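Local coordinates for vesicular integral-membrane protein VIP36 (PDB 2DUR) that serves as a calcium-dependent lectin of the early secretory pathway, binding high-mannose glycans and taking part in the transport and sorting of the glycoproteins that carry them, at residues 60-65 with 230-235; 14-19 with 219-224; 166-171 with 186-191. All coordinates share one frame; numbering follows the deposited sequence.

Overall arrangement
All three contacts reach the eight-stranded sheet of the lectin sandwich, and all are partly buried. Interaction 1 lies farthest out, about 21 Å from the chain centre, and is centred on a His-carboxylate bond between the loop leading into strand 64-73 and the chain beyond strand 217-227. Interaction 2 ties the N-terminal loop to strand 217-227 through a phenol and a water on one carbonyl. Interaction 3, about 12 Å from the centre, is van der Waals and CH-pi contact, an indole standing edge-on to strand 165-172. Interactions 1 and 3 touch where Trp64 and Tyr171 pair through their backbones; both are about 20 Å or more from interaction 2, between centres.

Interaction 1 of 3, residues 60-65 with 230-235; sequences FLKDWE and VEHTPD
A His-carboxylate hydrogen bond joins His232 to Asp63 and carries most of this contact. His232 NE2 donates to Asp63 OD2 at 2.6 Å, with an N-H...O angle of 165°; the carboxylate answers with its syn lone pair, and the oxygen lies almost in the imidazole plane. The two flat groups are themselves nearly coplanar, 22° apart, and come at each other from opposite directions. Water 1 is placed to donate to Asp63 OD2 (2.8 Å) and to Val230 O (2.9 Å) and can bridge them, though it has more acceptors in reach than protons. Because Asp63 OD1 is bonded to Ser172 OG, the carboxylate is held at both oxygens, and its negative charge would be expected to make the histidine more basic.

In the L-type lectin sandwich, Asp63 immediately precedes strand 64-73, whereas Val230 and His232 belong to the chain that has left the neighbouring strand 217-227. Val230 CB lies over one face of the carboxylate, 3.6 Å from Asp63 CG, the side chains crossing at about a right angle. Over one face of the His232 ring lies the aliphatic part of Lys62: with CG anti to the carbonyl carbon and chi2 extended, CD reaches 4.0 Å from the ring centroid, a CH-pi contact 17° off the normal. Trp241 meets both partners, edge-to-face with His232 and by a cation-pi contact with Lys62. Directly after His232, Thr233 is the N-cap of helix 234-238: its side chain caps a backbone N farther into the helix, and Glu236 OE1 bonds in return to Thr233 N.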
loop_
_atom_site.group_PDB
_atom_site.type_symbol
_atom_site.label_atom_id
_atom_site.label_comp_id
_atom_site.label_asym_id
_atom_site.label_seq_id
_atom_site.Cartn_x
_atom_site.Cartn_y
_atom_site.Cartn_z
ATOM N N PHE A 60 -4.208 -11.571 11.239
ATOM C CA PHE A 60 -3.842 -11.675 12.661
ATOM C C PHE A 60 -2.366 -12.020 12.872
ATOM O O PHE A 60 -1.955 -12.303 13.999
ATOM C CB PHE A 60 -4.781 -12.627 13.422
ATOM C CG PHE A 60 -6.188 -12.118 13.532
ATOM C CD1 PHE A 60 -7.146 -12.466 12.571
ATOM C CD2 PHE A 60 -6.558 -11.276 14.572
ATOM C CE1 PHE A 60 -8.439 -11.995 12.650
ATOM C CE2 PHE A 60 -7.886 -10.797 14.668
ATOM C CZ PHE A 60 -8.817 -11.167 13.691
ATOM N N LEU A 61 -1.575 -11.962 11.806
ATOM C CA LEU A 61 -0.117 -12.135 11.907
ATOM C C LEU A 61 0.516 -10.924 12.587
ATOM O O LEU A 61 0.250 -9.796 12.199
ATOM C CB LEU A 61 0.522 -12.293 10.533
ATOM C CG LEU A 61 0.068 -13.488 9.677
ATOM C CD1 LEU A 61 0.787 -13.449 8.375
ATOM C CD2 LEU A 61 0.325 -14.808 10.394
ATOM N N LYS A 62 1.370 -11.164 13.588
ATOM C CA LYS A 62 2.118 -10.073 14.207
ATOM C C LYS A 62 3.327 -9.653 13.383
ATOM O O LYS A 62 3.748 -8.493 13.419
ATOM C CB LYS A 62 2.586 -10.474 15.606
ATOM C CG LYS A 62 1.474 -10.790 16.581
ATOM C CD LYS A 62 2.100 -11.307 17.880
ATOM C CE LYS A 62 1.055 -11.747 18.872
ATOM N NZ LYS A 62 0.339 -12.969 18.426
ATOM N N ASP A 63 3.908 -10.586 12.643
ATOM C CA ASP A 63 5.125 -10.314 11.889
ATOM C C ASP A 63 4.946 -10.765 10.449
ATOM O O ASP A 63 4.738 -11.960 10.181
ATOM C CB ASP A 63 6.328 -11.033 12.521
ATOM C CG ASP A 63 6.377 -10.839 14.013
ATOM O OD1 ASP A 63 6.942 -9.829 14.455
ATOM O OD2 ASP A 63 5.823 -11.700 14.736
ATOM N N TRP A 64 5.008 -9.809 9.523
ATOM C CA TRP A 64 4.677 -10.117 8.138
ATOM C C TRP A 64 5.463 -9.300 7.137
ATOM O O TRP A 64 6.069 -8.264 7.469
ATOM C CB TRP A 64 3.172 -9.967 7.898
ATOM C CG TRP A 64 2.559 -8.676 8.399
ATOM C CD1 TRP A 64 1.876 -8.499 9.558
ATOM C CD2 TRP A 64 2.575 -7.398 7.740
ATOM N NE1 TRP A 64 1.445 -7.200 9.673
ATOM C CE2 TRP A 64 1.854 -6.500 8.567
ATOM C CE3 TRP A 64 3.099 -6.933 6.530
ATOM C CZ2 TRP A 64 1.667 -5.146 8.226
ATOM C CZ3 TRP A 64 2.932 -5.576 6.188
ATOM C CH2 TRP A 64 2.207 -4.711 7.032
ATOM N N GLU A 65 5.473 -9.781 5.896
ATOM C CA GLU A 65 6.113 -9.033 4.840
ATOM C C GLU A 65 5.270 -9.196 3.604
ATOM O O GLU A 65 5.005 -10.333 3.187
ATOM C CB GLU A 65 7.542 -9.534 4.572
ATOM C CG GLU A 65 8.286 -8.714 3.530
ATOM C CD GLU A 65 9.784 -9.036 3.485
ATOM O OE1 GLU A 65 10.324 -9.271 2.387
ATOM O OE2 GLU A 65 10.422 -9.063 4.567
ATOM N N VAL A 230 8.905 -15.129 13.939
ATOM C CA VAL A 230 9.597 -14.282 14.893
ATOM C C VAL A 230 9.103 -14.620 16.287
ATOM O O VAL A 230 7.890 -14.695 16.548
ATOM C CB VAL A 230 9.359 -12.782 14.578
ATOM C CG1 VAL A 230 9.923 -11.892 15.692
ATOM C CG2 VAL A 230 9.984 -12.409 13.231
ATOM N N GLU A 231 10.055 -14.831 17.194
ATOM C CA GLU A 231 9.739 -15.145 18.562
ATOM C C GLU A 231 9.036 -14.009 19.289
ATOM O O GLU A 231 9.460 -12.852 19.214
ATOM C CB GLU A 231 11.013 -15.510 19.325
ATOM C CG GLU A 231 10.743 -16.153 20.677
ATOM C CD GLU A 231 11.972 -16.207 21.565
ATOM O OE1 GLU A 231 12.063 -17.177 22.340
ATOM O OE2 GLU A 231 12.828 -15.289 21.493
ATOM N N HIS A 232 7.970 -14.363 20.001
ATOM C CA HIS A 232 7.409 -13.501 21.038
ATOM C C HIS A 232 7.363 -14.283 22.346
ATOM O O HIS A 232 6.976 -15.445 22.358
ATOM C CB HIS A 232 6.019 -13.006 20.648
ATOM C CG HIS A 232 6.009 -12.208 19.382
ATOM N ND1 HIS A 232 6.269 -10.856 19.360
ATOM C CD2 HIS A 232 5.806 -12.577 18.094
ATOM C CE1 HIS A 232 6.214 -10.421 18.110
ATOM N NE2 HIS A 232 5.922 -11.442 17.325
ATOM N N THR A 233 7.760 -13.647 23.441
ATOM C CA THR A 233 7.755 -14.326 24.746
ATOM C C THR A 233 6.320 -14.471 25.282
ATOM O O THR A 233 5.424 -13.751 24.834
ATOM C CB THR A 233 8.621 -13.572 25.765
ATOM O OG1 THR A 233 8.063 -12.270 25.994
ATOM C CG2 THR A 233 10.067 -13.452 25.253
ATOM N N PRO A 234 6.085 -15.421 26.220
ATOM C CA PRO A 234 4.779 -15.527 26.898
ATOM C C PRO A 234 4.234 -14.191 27.422
ATOM O O PRO A 234 3.025 -13.947 27.332
ATOM C CB PRO A 234 5.064 -16.489 28.057
ATOM C CG PRO A 234 6.135 -17.384 27.515
ATOM C CD PRO A 234 7.012 -16.486 26.660
ATOM N N ASP A 235 5.111 -13.337 27.951
ATOM C CA ASP A 235 4.728 -11.980 28.358
ATOM C C ASP A 235 4.210 -11.144 27.179
ATOM O O ASP A 235 3.123 -10.560 27.252
ATOM C CB ASP A 235 5.900 -11.271 29.040
ATOM C CG ASP A 235 6.206 -11.843 30.418
ATOM O OD1 ASP A 235 5.345 -11.718 31.326
ATOM O OD2 ASP A 235 7.312 -12.410 30.587
HETATM O O HOH W 1 5.719 -14.475 14.661
#

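Interaction 2 of 3, residues 14-19 with 219-224; sequences KPYQGV and DIISMK
Tyr16 and Lys14, from the N-terminal loop, both meet strand 217-227 at Ile221. Along the strand, Ile220 comes before the main contact and contributes little: its carbonyl oxygen stays 3.9 Å from Tyr16 OH, and its side chain leads off to pack on Leu12.

At Ile221 the loop takes hold. Tyr16 OH donates to Ile221 O at 2.7 Å, reaching the oxygen from the side, with a C=O...O angle of 128° and a tilt of 15° from the carbonyl plane. The acceptor lies at the edge of the phenol ring, while Lys14 CA sits over the centre of one ring face. Water 2 donates to the same carbonyl at 2.8 Å and accepts from Lys14 N at 2.7 Å, giving Ile221 O two partners that both tie it to the loop. The side chains of Lys14 and Ile221 run side by side in the same direction. Ile221 CG2, anti to the backbone N (chi1 of CG1 -67°), meets the end of the lysine, 3.7 Å from Lys14 CE and 3.6 Å from Lys14 NZ. That ammonium group finds its polar partner in Gln38 O.

Ser222 follows as the second residue of a classic beta bulge, for it and Ile221 both face His69 on strand 64-73. Past the bulge, Met223 pairs through its backbone with Leu12, two residues before Lys14. Strand 217-227 runs between strands 40-43 and 64-73 in the eight-stranded sheet, with the loop alongside it and the Tyr16 ring reaching Leu35 of strand 34-35.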
loop_
_atom_site.group_PDB
_atom_site.type_symbol
_atom_site.label_atom_id
_atom_site.label_comp_id
_atom_site.label_asym_id
_atom_site.label_seq_id
_atom_site.Cartn_x
_atom_site.Cartn_y
_atom_site.Cartn_z
ATOM N N LYS A 14 -2.620 -14.328 -9.652
ATOM C CA LYS A 14 -3.347 -14.736 -10.868
ATOM C C LYS A 14 -3.563 -16.256 -10.867
ATOM O O LYS A 14 -2.677 -16.996 -10.420
ATOM C CB LYS A 14 -2.776 -14.166 -12.185
ATOM C CG LYS A 14 -1.295 -14.289 -12.495
ATOM C CD LYS A 14 -1.008 -13.498 -13.792
ATOM C CE LYS A 14 0.270 -12.638 -13.732
ATOM N NZ LYS A 14 0.396 -11.562 -14.814
ATOM N N PRO A 15 -4.751 -16.715 -11.339
ATOM C CA PRO A 15 -5.750 -15.960 -12.103
ATOM C C PRO A 15 -6.806 -15.262 -11.234
ATOM O O PRO A 15 -7.886 -14.873 -11.722
ATOM C CB PRO A 15 -6.398 -17.053 -12.961
ATOM C CG PRO A 15 -6.349 -18.292 -12.068
ATOM C CD PRO A 15 -5.201 -18.098 -11.084
ATOM N N TYR A 16 -6.477 -15.103 -9.956
ATOM C CA TYR A 16 -7.313 -14.435 -8.976
ATOM C C TYR A 16 -8.475 -15.332 -8.611
ATOM O O TYR A 16 -9.421 -15.536 -9.384
ATOM C CB TYR A 16 -7.709 -13.022 -9.435
ATOM C CG TYR A 16 -6.507 -12.270 -9.963
ATOM C CD1 TYR A 16 -6.458 -11.831 -11.284
ATOM C CD2 TYR A 16 -5.383 -12.046 -9.150
ATOM C CE1 TYR A 16 -5.358 -11.166 -11.786
ATOM C CE2 TYR A 16 -4.264 -11.380 -9.638
ATOM C CZ TYR A 16 -4.250 -10.944 -10.953
ATOM O OH TYR A 16 -3.181 -10.276 -11.488
ATOM N N GLN A 17 -8.380 -15.887 -7.410
ATOM C CA GLN A 17 -9.313 -16.903 -6.977
ATOM C C GLN A 17 -10.767 -16.444 -7.046
ATOM O O GLN A 17 -11.115 -15.370 -6.554
ATOM C CB GLN A 17 -8.976 -17.357 -5.560
ATOM C CG GLN A 17 -9.777 -18.569 -5.123
ATOM C CD GLN A 17 -9.363 -19.064 -3.760
ATOM O OE1 GLN A 17 -8.200 -19.404 -3.545
ATOM N NE2 GLN A 17 -10.306 -19.096 -2.826
ATOM N N GLY A 18 -11.616 -17.261 -7.667
ATOM C CA GLY A 18 -13.054 -17.013 -7.642
ATOM C C GLY A 18 -13.562 -15.938 -8.592
ATOM O O GLY A 18 -14.739 -15.586 -8.555
ATOM N N VAL A 19 -12.677 -15.413 -9.427
ATOM C CA VAL A 19 -13.082 -14.392 -10.397
ATOM C C VAL A 19 -13.614 -15.085 -11.641
ATOM O O VAL A 19 -14.734 -14.796 -12.092
ATOM C CB VAL A 19 -11.917 -13.443 -10.760
ATOM C CG1 VAL A 19 -12.305 -12.517 -11.925
ATOM C CG2 VAL A 19 -11.501 -12.635 -9.527
ATOM N N ASP A 219 -1.865 -0.606 -11.972
ATOM C CA ASP A 219 -2.128 -2.047 -11.946
ATOM C C ASP A 219 -1.474 -2.752 -10.750
ATOM O O ASP A 219 -0.373 -2.395 -10.342
ATOM C CB ASP A 219 -1.582 -2.739 -13.204
ATOM C CG ASP A 219 -2.191 -2.211 -14.489
ATOM O OD1 ASP A 219 -3.283 -1.614 -14.424
ATOM O OD2 ASP A 219 -1.584 -2.421 -15.563
ATOM N N ILE A 220 -2.164 -3.755 -10.216
ATOM C CA ILE A 220 -1.586 -4.680 -9.219
ATOM C C ILE A 220 -1.558 -6.051 -9.873
ATOM O O ILE A 220 -2.607 -6.588 -10.203
ATOM C CB ILE A 220 -2.441 -4.759 -7.927
ATOM C CG1 ILE A 220 -2.614 -3.368 -7.298
ATOM C CG2 ILE A 220 -1.814 -5.743 -6.896
ATOM C CD1 ILE A 220 -1.320 -2.702 -6.799
ATOM N N ILE A 221 -0.357 -6.605 -10.073
ATOM C CA ILE A 221 -0.248 -7.954 -10.659
ATOM C C ILE A 221 -0.390 -9.013 -9.571
ATOM O O ILE A 221 -1.125 -9.991 -9.722
ATOM C CB ILE A 221 1.053 -8.146 -11.445
ATOM C CG1 ILE A 221 1.085 -7.274 -12.705
ATOM C CG2 ILE A 221 1.225 -9.645 -11.846
ATOM C CD1 ILE A 221 1.460 -5.795 -12.491
ATOM N N SER A 222 0.318 -8.818 -8.456
ATOM C CA SER A 222 0.185 -9.738 -7.346
ATOM C C SER A 222 0.491 -9.023 -6.043
ATOM O O SER A 222 1.194 -8.001 -6.043
ATOM C CB SER A 222 1.148 -10.943 -7.499
ATOM O OG SER A 222 2.483 -10.503 -7.471
ATOM N N MET A 223 -0.053 -9.574 -4.973
ATOM C CA MET A 223 0.286 -9.210 -3.600
ATOM C C MET A 223 0.512 -10.526 -2.880
ATOM O O MET A 223 -0.361 -11.386 -2.862
ATOM C CB MET A 223 -0.877 -8.446 -2.979
ATOM C CG MET A 223 -1.086 -7.105 -3.690
ATOM S SD MET A 223 -2.395 -6.119 -2.965
ATOM C CE MET A 223 -1.718 -5.688 -1.368
ATOM N N LYS A 224 1.706 -10.703 -2.323
ATOM C CA LYS A 224 2.060 -11.976 -1.707
ATOM C C LYS A 224 2.485 -11.687 -0.293
ATOM O O LYS A 224 3.452 -10.945 -0.082
ATOM C CB LYS A 224 3.184 -12.658 -2.495
ATOM C CG LYS A 224 2.734 -13.125 -3.879
ATOM C CD LYS A 224 3.924 -13.636 -4.695
ATOM C CE LYS A 224 3.506 -14.046 -6.102
ATOM N NZ LYS A 224 4.651 -14.724 -6.802
HETATM O O HOH W 2 -0.467 -12.713 -9.884
#

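Interaction 3 of 3, residues 166-171 with 186-191; sequences FLAVRY and NEWKNC
Ala168 and Trp188 mark the closest backbone approach of the two segments, with their CA atoms 7.7 Å apart. They are not paired neighbours. In the legume-lectin-like beta sandwich, strand 175-181 runs between strands 165-172 and 189-198 in the eight-stranded sheet, and the indole spans it, touching Met179 on the way. After Trp188 the chain enters strand 189-198 and turns a corner at Cys191, whose disulfide to Cys154 links it to the edge strand 152-155 of the seven-stranded sheet.

Side chains alternate along strand 165-172. Leu167 points away from the tryptophan and packs against Ile111, Leu113 and Ile129 of the opposite sheet, while Ala168 points to the other face. With CG anti to its carbonyl carbon (chi1 -67°), Trp188 sends its indole across to this strand, where it stands with its benzo edge toward the backbone. Ala168 CB sits over the six-membered ring, 3.6 Å from the centroid and 7° off the normal, a CH-pi contact. Trp188 CZ3 comes 3.6 Å from Ala168 N and 3.7 Å from Leu167 C. His67 of strand 64-73 meets the indole as well, the ring planes about 55° apart. Phe166 turns its ring away toward His69, but its CB meets Trp188 CH2 obliquely from the other side of the indole plane, 3.7 Å away, wedging the benzo edge between Phe166 CB and Ala168 CB.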
loop_
_atom_site.group_PDB
_atom_site.type_symbol
_atom_site.label_atom_id
_atom_site.label_comp_id
_atom_site.label_asym_id
_atom_site.label_seq_id
_atom_site.Cartn_x
_atom_site.Cartn_y
_atom_site.Cartn_z
ATOM N N PHE A 166 8.575 -3.834 -8.215
ATOM C CA PHE A 166 8.057 -4.458 -6.993
ATOM C C PHE A 166 8.307 -3.583 -5.784
ATOM O O PHE A 166 9.267 -2.780 -5.760
ATOM C CB PHE A 166 8.745 -5.804 -6.691
ATOM C CG PHE A 166 8.699 -6.785 -7.819
ATOM C CD1 PHE A 166 9.678 -6.741 -8.821
ATOM C CD2 PHE A 166 7.750 -7.798 -7.824
ATOM C CE1 PHE A 166 9.667 -7.665 -9.873
ATOM C CE2 PHE A 166 7.721 -8.729 -8.888
ATOM C CZ PHE A 166 8.699 -8.651 -9.901
ATOM N N LEU A 167 7.425 -3.755 -4.793
ATOM C CA LEU A 167 7.578 -3.117 -3.462
ATOM C C LEU A 167 7.518 -4.169 -2.379
ATOM O O LEU A 167 6.769 -5.123 -2.485
ATOM C CB LEU A 167 6.442 -2.091 -3.244
ATOM C CG LEU A 167 6.716 -1.040 -2.167
ATOM C CD1 LEU A 167 7.650 -0.025 -2.730
ATOM C CD2 LEU A 167 5.404 -0.385 -1.768
ATOM N N ALA A 168 8.313 -4.001 -1.320
ATOM C CA ALA A 168 8.183 -4.849 -0.151
ATOM C C ALA A 168 7.876 -3.983 1.063
ATOM O O ALA A 168 8.471 -2.918 1.227
ATOM C CB ALA A 168 9.460 -5.651 0.072
ATOM N N VAL A 169 6.919 -4.437 1.866
ATOM C CA VAL A 169 6.575 -3.775 3.132
ATOM C C VAL A 169 6.670 -4.824 4.212
ATOM O O VAL A 169 5.924 -5.795 4.212
ATOM C CB VAL A 169 5.142 -3.185 3.103
ATOM C CG1 VAL A 169 4.845 -2.503 4.439
ATOM C CG2 VAL A 169 4.972 -2.184 1.919
ATOM N N ARG A 170 7.575 -4.606 5.155
ATOM C CA ARG A 170 7.846 -5.564 6.231
ATOM C C ARG A 170 7.476 -4.911 7.553
ATOM O O ARG A 170 7.848 -3.770 7.801
ATOM C CB ARG A 170 9.330 -5.950 6.258
ATOM C CG ARG A 170 9.665 -7.027 7.306
ATOM C CD ARG A 170 11.193 -7.264 7.360
ATOM N NE ARG A 170 11.566 -8.260 8.376
ATOM C CZ ARG A 170 11.829 -8.015 9.669
ATOM N NH1 ARG A 170 11.808 -6.772 10.182
ATOM N NH2 ARG A 170 12.147 -9.038 10.466
ATOM N N TYR A 171 6.750 -5.635 8.388
ATOM C CA TYR A 171 6.408 -5.116 9.688
ATOM C C TYR A 171 6.632 -6.194 10.750
ATOM O O TYR A 171 6.045 -7.259 10.682
ATOM C CB TYR A 171 4.944 -4.618 9.688
ATOM C CG TYR A 171 4.562 -4.042 11.033
ATOM C CD1 TYR A 171 5.227 -2.907 11.537
ATOM C CD2 TYR A 171 3.602 -4.652 11.829
ATOM C CE1 TYR A 171 4.905 -2.369 12.798
ATOM C CE2 TYR A 171 3.277 -4.144 13.103
ATOM C CZ TYR A 171 3.935 -2.998 13.575
ATOM O OH TYR A 171 3.626 -2.481 14.808
ATOM N N ASN A 186 16.932 -7.650 -9.393
ATOM C CA ASN A 186 16.508 -8.731 -8.520
ATOM C C ASN A 186 16.977 -8.505 -7.071
ATOM O O ASN A 186 17.441 -9.417 -6.385
ATOM C CB ASN A 186 17.007 -10.087 -9.062
ATOM C CG ASN A 186 16.334 -11.259 -8.389
ATOM O OD1 ASN A 186 15.131 -11.237 -8.121
ATOM N ND2 ASN A 186 17.114 -12.297 -8.103
ATOM N N GLU A 187 16.809 -7.269 -6.605
ATOM C CA GLU A 187 17.401 -6.808 -5.354
ATOM C C GLU A 187 16.424 -5.853 -4.695
ATOM O O GLU A 187 15.841 -5.041 -5.401
ATOM C CB GLU A 187 18.596 -5.978 -5.741
ATOM C CG GLU A 187 19.593 -5.676 -4.723
ATOM C CD GLU A 187 20.885 -5.338 -5.430
ATOM O OE1 GLU A 187 21.069 -4.164 -5.801
ATOM O OE2 GLU A 187 21.669 -6.282 -5.697
ATOM N N TRP A 188 16.275 -5.961 -3.375
ATOM C CA TRP A 188 15.504 -4.975 -2.585
ATOM C C TRP A 188 16.417 -3.822 -2.172
ATOM O O TRP A 188 17.407 -4.039 -1.481
ATOM C CB TRP A 188 14.929 -5.610 -1.333
ATOM C CG TRP A 188 13.867 -6.658 -1.555
ATOM C CD1 TRP A 188 13.902 -7.961 -1.148
ATOM C CD2 TRP A 188 12.608 -6.477 -2.214
ATOM N NE1 TRP A 188 12.745 -8.607 -1.506
ATOM C CE2 TRP A 188 11.933 -7.721 -2.169
ATOM C CE3 TRP A 188 11.987 -5.384 -2.837
ATOM C CZ2 TRP A 188 10.664 -7.907 -2.740
ATOM C CZ3 TRP A 188 10.735 -5.572 -3.414
ATOM C CH2 TRP A 188 10.083 -6.818 -3.350
ATOM N N LYS A 189 16.070 -2.597 -2.563
ATOM C CA LYS A 189 16.812 -1.404 -2.189
ATOM C C LYS A 189 16.031 -0.654 -1.113
ATOM O O LYS A 189 14.819 -0.515 -1.229
ATOM C CB LYS A 189 16.966 -0.510 -3.423
ATOM C CG LYS A 189 17.642 0.828 -3.173
ATOM C CD LYS A 189 17.424 1.775 -4.342
ATOM C CE LYS A 189 18.350 2.993 -4.308
ATOM N NZ LYS A 189 18.945 3.300 -2.969
ATOM N N ASN A 190 16.710 -0.158 -0.086
ATOM C CA ASN A 190 15.953 0.461 0.987
ATOM C C ASN A 190 15.282 1.762 0.561
ATOM O O ASN A 190 15.804 2.526 -0.255
ATOM C CB ASN A 190 16.779 0.681 2.249
ATOM C CG ASN A 190 15.908 1.146 3.416
ATOM O OD1 ASN A 190 16.093 2.260 3.919
ATOM N ND2 ASN A 190 14.900 0.335 3.794
ATOM N N CYS A 191 14.115 2.007 1.139
ATOM C CA CYS A 191 13.379 3.239 0.916
ATOM C C CYS A 191 13.104 3.882 2.284
ATOM O O CYS A 191 13.518 5.013 2.548
ATOM C CB CYS A 191 12.096 2.958 0.130
ATOM S SG CYS A 191 11.029 4.402 -0.061
#